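Local coordinates for NalD (Pseudomonas aeruginosa PAO1, PDB 5DAJ), which represses the MexAB-OprM multidrug efflux pump as a secondary, TetR-family regulator, probably by binding DNA, and responds to novobiocin, which induces pump expression, at residues A[17-29]-A[104-117]. Numbering follows the deposited sequence.
Sequences LAAEELFLEKGVS and KKRRILTILMQRCE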
loop_
_atom_site.group_PDB
_atom_site.type_symbol
_atom_site.label_atom_id
_atom_site.label_comp_id
_atom_site.label_asym_id
_atom_site.label_seq_id
_atom_site.Cartn_x
_atom_site.Cartn_y
_atom_site.Cartn_z
ATOM N N LEU A 17 9.260 -22.398 -3.096
ATOM C CA LEU A 17 10.421 -21.652 -3.594
ATOM C C LEU A 17 10.300 -21.334 -5.086
ATOM O O LEU A 17 10.581 -20.207 -5.510
ATOM C CB LEU A 17 11.719 -22.423 -3.341
ATOM C CG LEU A 17 12.324 -22.286 -1.936
ATOM C CD1 LEU A 17 13.492 -23.244 -1.787
ATOM C CD2 LEU A 17 12.772 -20.853 -1.650
ATOM N N ALA A 18 9.885 -22.330 -5.859
ATOM C CA ALA A 18 9.623 -22.178 -7.298
ATOM C C ALA A 18 8.569 -21.111 -7.581
ATOM O O ALA A 18 8.795 -20.196 -8.374
ATOM C CB ALA A 18 9.180 -23.500 -7.903
ATOM N N ALA A 19 7.448 -21.212 -6.878
ATOM C CA ALA A 19 6.370 -20.226 -6.977
ATOM C C ALA A 19 6.821 -18.810 -6.585
ATOM O O ALA A 19 6.427 -17.822 -7.220
ATOM C CB ALA A 19 5.191 -20.648 -6.113
ATOM N N GLU A 20 7.608 -18.725 -5.510
ATOM C CA GLU A 20 8.158 -17.446 -5.025
ATOM C C GLU A 20 8.947 -16.764 -6.140
ATOM O O GLU A 20 8.704 -15.604 -6.456
ATOM C CB GLU A 20 9.036 -17.668 -3.791
ATOM C CG GLU A 20 9.645 -16.414 -3.176
ATOM C CD GLU A 20 10.613 -16.723 -2.043
ATOM O OE1 GLU A 20 10.367 -17.667 -1.267
ATOM O OE2 GLU A 20 11.630 -16.007 -1.921
ATOM N N GLU A 21 9.854 -17.509 -6.758
ATOM C CA GLU A 21 10.668 -16.995 -7.876
ATOM C C GLU A 21 9.807 -16.600 -9.092
ATOM O O GLU A 21 9.993 -15.519 -9.669
ATOM C CB GLU A 21 11.723 -18.052 -8.259
ATOM C CG GLU A 21 12.690 -17.800 -9.356
ATOM C CD GLU A 21 13.094 -19.073 -10.093
ATOM O OE1 GLU A 21 12.541 -19.433 -11.175
ATOM O OE2 GLU A 21 13.969 -19.746 -9.544
ATOM N N LEU A 22 8.854 -17.459 -9.452
ATOM C CA LEU A 22 7.975 -17.205 -10.613
ATOM C C LEU A 22 7.038 -16.015 -10.406
ATOM O O LEU A 22 6.962 -15.135 -11.269
ATOM C CB LEU A 22 7.153 -18.438 -11.000
ATOM C CG LEU A 22 7.803 -19.319 -12.068
ATOM C CD1 LEU A 22 8.769 -20.305 -11.440
ATOM C CD2 LEU A 22 6.744 -20.058 -12.862
ATOM N N PHE A 23 6.328 -16.005 -9.278
ATOM C CA PHE A 23 5.453 -14.879 -8.913
ATOM C C PHE A 23 6.220 -13.568 -8.964
ATOM O O PHE A 23 5.736 -12.577 -9.519
ATOM C CB PHE A 23 4.876 -15.030 -7.497
ATOM C CG PHE A 23 3.836 -16.106 -7.341
ATOM C CD1 PHE A 23 3.163 -16.666 -8.432
ATOM C CD2 PHE A 23 3.492 -16.533 -6.069
ATOM C CE1 PHE A 23 2.202 -17.639 -8.247
ATOM C CE2 PHE A 23 2.528 -17.515 -5.877
ATOM C CZ PHE A 23 1.880 -18.065 -6.967
ATOM N N LEU A 24 7.423 -13.595 -8.406
ATOM C CA LEU A 24 8.280 -12.419 -8.328
ATOM C C LEU A 24 8.686 -11.889 -9.709
ATOM O O LEU A 24 8.725 -10.683 -9.938
ATOM C CB LEU A 24 9.519 -12.738 -7.483
ATOM C CG LEU A 24 10.403 -11.586 -7.031
ATOM C CD1 LEU A 24 9.626 -10.580 -6.197
ATOM C CD2 LEU A 24 11.567 -12.144 -6.226
ATOM N N GLU A 25 8.953 -12.798 -10.635
ATOM C CA GLU A 25 9.397 -12.430 -11.983
ATOM C C GLU A 25 8.242 -12.154 -12.961
ATOM O O GLU A 25 8.294 -11.205 -13.745
ATOM C CB GLU A 25 10.321 -13.525 -12.526
ATOM C CG GLU A 25 11.091 -13.103 -13.760
ATOM N N LYS A 26 7.221 -13.000 -12.925
ATOM C CA LYS A 26 6.116 -12.960 -13.904
ATOM C C LYS A 26 4.844 -12.281 -13.404
ATOM O O LYS A 26 4.019 -11.832 -14.206
ATOM C CB LYS A 26 5.757 -14.386 -14.341
ATOM C CG LYS A 26 6.795 -15.054 -15.233
ATOM C CD LYS A 26 6.752 -16.581 -15.134
ATOM C CE LYS A 26 5.377 -17.179 -15.423
ATOM N NZ LYS A 26 4.939 -16.984 -16.832
ATOM N N GLY A 27 4.672 -12.244 -12.089
ATOM C CA GLY A 27 3.396 -11.866 -11.484
ATOM C C GLY A 27 2.560 -13.100 -11.213
ATOM O O GLY A 27 2.766 -14.139 -11.832
ATOM N N VAL A 28 1.601 -12.981 -10.303
ATOM C CA VAL A 28 0.771 -14.117 -9.877
ATOM C C VAL A 28 -0.237 -14.552 -10.950
ATOM O O VAL A 28 -0.411 -15.745 -11.182
ATOM C CB VAL A 28 0.036 -13.820 -8.544
ATOM C CG1 VAL A 28 -0.984 -14.902 -8.197
ATOM C CG2 VAL A 28 1.045 -13.702 -7.413
ATOM N N SER A 29 -0.905 -13.584 -11.573
ATOM C CA SER A 29 -1.898 -13.842 -12.633
ATOM C C SER A 29 -1.323 -14.670 -13.779
ATOM O O SER A 29 -1.903 -15.676 -14.190
ATOM C CB SER A 29 -2.422 -12.523 -13.206
ATOM O OG SER A 29 -3.253 -11.875 -12.270
ATOM N N LYS A 104 14.020 -13.239 2.262
ATOM C CA LYS A 104 12.809 -14.031 1.998
ATOM C C LYS A 104 11.551 -13.183 2.225
ATOM O O LYS A 104 10.645 -13.171 1.379
ATOM C CB LYS A 104 12.706 -15.295 2.861
ATOM C CG LYS A 104 11.741 -16.321 2.272
ATOM C CD LYS A 104 11.556 -17.555 3.151
ATOM C CE LYS A 104 10.792 -18.682 2.436
ATOM N NZ LYS A 104 11.474 -19.268 1.248
ATOM N N LYS A 105 11.521 -12.482 3.366
ATOM C CA LYS A 105 10.429 -11.557 3.716
ATOM C C LYS A 105 10.253 -10.490 2.642
ATOM O O LYS A 105 9.144 -10.229 2.184
ATOM C CB LYS A 105 10.688 -10.869 5.068
ATOM C CG LYS A 105 9.464 -10.229 5.741
ATOM C CD LYS A 105 9.885 -9.311 6.902
ATOM C CE LYS A 105 8.980 -9.389 8.123
ATOM N NZ LYS A 105 7.830 -8.446 8.043
ATOM N N ARG A 106 11.368 -9.879 2.259
ATOM C CA ARG A 106 11.372 -8.828 1.242
ATOM C C ARG A 106 10.769 -9.362 -0.058
ATOM O O ARG A 106 9.850 -8.751 -0.596
ATOM C CB ARG A 106 12.786 -8.296 0.999
ATOM C CG ARG A 106 12.862 -7.086 0.073
ATOM C CD ARG A 106 14.281 -6.836 -0.400
ATOM N NE ARG A 106 15.268 -7.035 0.672
ATOM C CZ ARG A 106 16.354 -7.815 0.611
ATOM N NH1 ARG A 106 16.684 -8.487 -0.494
ATOM N NH2 ARG A 106 17.144 -7.903 1.677
ATOM N N ARG A 107 11.266 -10.507 -0.519
ATOM C CA ARG A 107 10.799 -11.122 -1.772
ATOM C C ARG A 107 9.284 -11.401 -1.765
ATOM O O ARG A 107 8.565 -10.997 -2.683
ATOM C CB ARG A 107 11.572 -12.412 -2.081
ATOM C CG ARG A 107 13.033 -12.184 -2.459
ATOM C CD ARG A 107 13.851 -13.478 -2.511
ATOM N NE ARG A 107 13.267 -14.489 -3.397
ATOM C CZ ARG A 107 13.477 -14.602 -4.712
ATOM N NH1 ARG A 107 14.287 -13.778 -5.367
ATOM N NH2 ARG A 107 12.864 -15.563 -5.394
ATOM N N ILE A 108 8.818 -12.059 -0.711
ATOM C CA ILE A 108 7.412 -12.440 -0.589
ATOM C C ILE A 108 6.485 -11.223 -0.447
ATOM O O ILE A 108 5.402 -11.197 -1.034
ATOM C CB ILE A 108 7.194 -13.436 0.575
ATOM C CG1 ILE A 108 7.788 -14.800 0.193
ATOM C CG2 ILE A 108 5.712 -13.597 0.895
ATOM C CD1 ILE A 108 7.920 -15.777 1.339
ATOM N N LEU A 109 6.897 -10.232 0.337
ATOM C CA LEU A 109 6.093 -9.011 0.498
ATOM C C LEU A 109 6.064 -8.165 -0.767
ATOM O O LEU A 109 5.046 -7.524 -1.045
ATOM C CB LEU A 109 6.553 -8.162 1.681
ATOM C CG LEU A 109 6.252 -8.750 3.055
ATOM C CD1 LEU A 109 6.792 -7.806 4.105
ATOM C CD2 LEU A 109 4.773 -8.975 3.303
ATOM N N THR A 110 7.149 -8.180 -1.541
ATOM C CA THR A 110 7.159 -7.509 -2.856
ATOM C C THR A 110 6.139 -8.198 -3.759
ATOM O O THR A 110 5.441 -7.534 -4.524
ATOM C CB THR A 110 8.584 -7.553 -3.557
ATOM O OG1 THR A 110 9.603 -7.013 -2.716
ATOM C CG2 THR A 110 8.696 -6.800 -4.873
ATOM N N ILE A 111 6.023 -9.519 -3.652
ATOM C CA ILE A 111 4.978 -10.232 -4.405
ATOM C C ILE A 111 3.586 -9.751 -3.980
ATOM O O ILE A 111 2.759 -9.384 -4.822
ATOM C CB ILE A 111 5.048 -11.760 -4.225
ATOM C CG1 ILE A 111 6.292 -12.322 -4.901
ATOM C CG2 ILE A 111 3.813 -12.414 -4.816
ATOM C CD1 ILE A 111 6.638 -13.723 -4.455
ATOM N N LEU A 112 3.356 -9.765 -2.671
ATOM C CA LEU A 112 2.069 -9.381 -2.081
ATOM C C LEU A 112 1.582 -7.994 -2.503
ATOM O O LEU A 112 0.421 -7.806 -2.861
ATOM C CB LEU A 112 2.144 -9.427 -0.557
ATOM C CG LEU A 112 0.929 -8.863 0.182
ATOM C CD1 LEU A 112 -0.315 -9.639 -0.197
ATOM C CD2 LEU A 112 1.138 -8.892 1.690
HETATM N N MSE A 113 2.480 -7.030 -2.471
HETATM C CA MSE A 113 2.098 -5.632 -2.681
HETATM C C MSE A 113 2.355 -5.103 -4.054
HETATM O O MSE A 113 1.874 -4.031 -4.408
HETATM C CB MSE A 113 2.878 -4.800 -1.693
HETATM C CG MSE A 113 2.561 -5.314 -0.295
HETATM SE SE MSE A 113 3.235 -4.053 1.025
HETATM C CE MSE A 113 2.562 -5.005 2.620
ATOM N N GLN A 114 3.049 -5.882 -4.863
ATOM C CA GLN A 114 3.531 -5.421 -6.163
ATOM C C GLN A 114 3.305 -6.347 -7.357
ATOM O O GLN A 114 3.177 -5.869 -8.500
ATOM C CB GLN A 114 5.017 -5.170 -6.045
ATOM C CG GLN A 114 5.524 -4.047 -6.908
ATOM C CD GLN A 114 5.684 -2.797 -6.110
ATOM O OE1 GLN A 114 6.303 -2.808 -5.032
ATOM N NE2 GLN A 114 5.104 -1.705 -6.611
ATOM N N ARG A 115 3.248 -7.649 -7.103
ATOM C CA ARG A 115 3.176 -8.626 -8.173
ATOM C C ARG A 115 1.907 -9.477 -8.134
ATOM O O ARG A 115 1.906 -10.578 -8.675
ATOM C CB ARG A 115 4.392 -9.547 -8.120
ATOM C CG ARG A 115 5.739 -8.852 -8.166
ATOM C CD ARG A 115 6.083 -8.344 -9.556
ATOM N NE ARG A 115 6.772 -7.061 -9.485
ATOM C CZ ARG A 115 8.047 -6.885 -9.142
ATOM N NH1 ARG A 115 8.831 -7.913 -8.831
ATOM N NH2 ARG A 115 8.547 -5.654 -9.109
ATOM N N CYS A 116 0.825 -8.990 -7.527
ATOM C CA CYS A 116 -0.438 -9.725 -7.575
ATOM C C CYS A 116 -1.688 -8.864 -7.472
ATOM O O CYS A 116 -1.711 -7.852 -6.800
ATOM C CB CYS A 116 -0.466 -10.838 -6.534
ATOM S SG CYS A 116 -1.098 -10.377 -4.937
ATOM N N GLU A 117 -2.728 -9.301 -8.168
ATOM C CA GLU A 117 -3.992 -8.583 -8.239
ATOM C C GLU A 117 -5.060 -9.462 -7.622
ATOM O O GLU A 117 -5.164 -10.642 -7.950
ATOM C CB GLU A 117 -4.349 -8.175 -9.688
ATOM C CG GLU A 117 -4.161 -9.233 -10.767
ATOM C CD GLU A 117 -4.405 -8.706 -12.170
ATOM O OE1 GLU A 117 -3.783 -7.694 -12.555
ATOM O OE2 GLU A 117 -5.221 -9.299 -12.906
#
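Glu-20 reaches from helix 6-26 across to helix 103-114 and sits as a knob among Lys-104, Arg-107, Ile-108 and Ile-111, joining the DNA-binding and C-terminal regions of this TetR-family repressor. The axes of segments 17-26 and 104-114 cross at 48°. The extended Glu-20 chain, with CG anti to the backbone N (chi1 -179°), carries the carboxylate across to two cations. OE2 takes a nearly straight bond from Arg-107 NE (2.7 Å) on its anti side, while OE1 uses its syn lone pair for Lys-104 NZ at 3.2 Å; the split grip should fix the rotation of the carboxylate. Leu-24 CD2 lies over one face of the Arg-107 guanidinium, 3.3 Å from Arg-107 NH1.

Apolar packing continues toward the C-terminal end of helix 6-26. Ile-111 points at the first helix, its CD1 meeting Phe-23 CB at 3.8 Å and its CG1 meeting Leu-24 CD1, and it also touches Phe-58 of helix 54-63. Val-28 CG2 touches both Ile-111 CG2 and Cys-116 CB and lies over one face of the Phe-23 ring, near its rim.

Polar bonds to the backbone follow where the chain leaves helix 6-26 at Gly-27, with positive phi. Arg-115 NH1 bonds Leu-24 O (3.0 Å), which lies 25° out of the guanidinium plane. Nearby, Glu-117 OE1 accepts from Ser-29 N of the second subunit. Arg-115 O receives Val-28 N at 2.9 Å, with the donor nearly in line with the carbonyl bond.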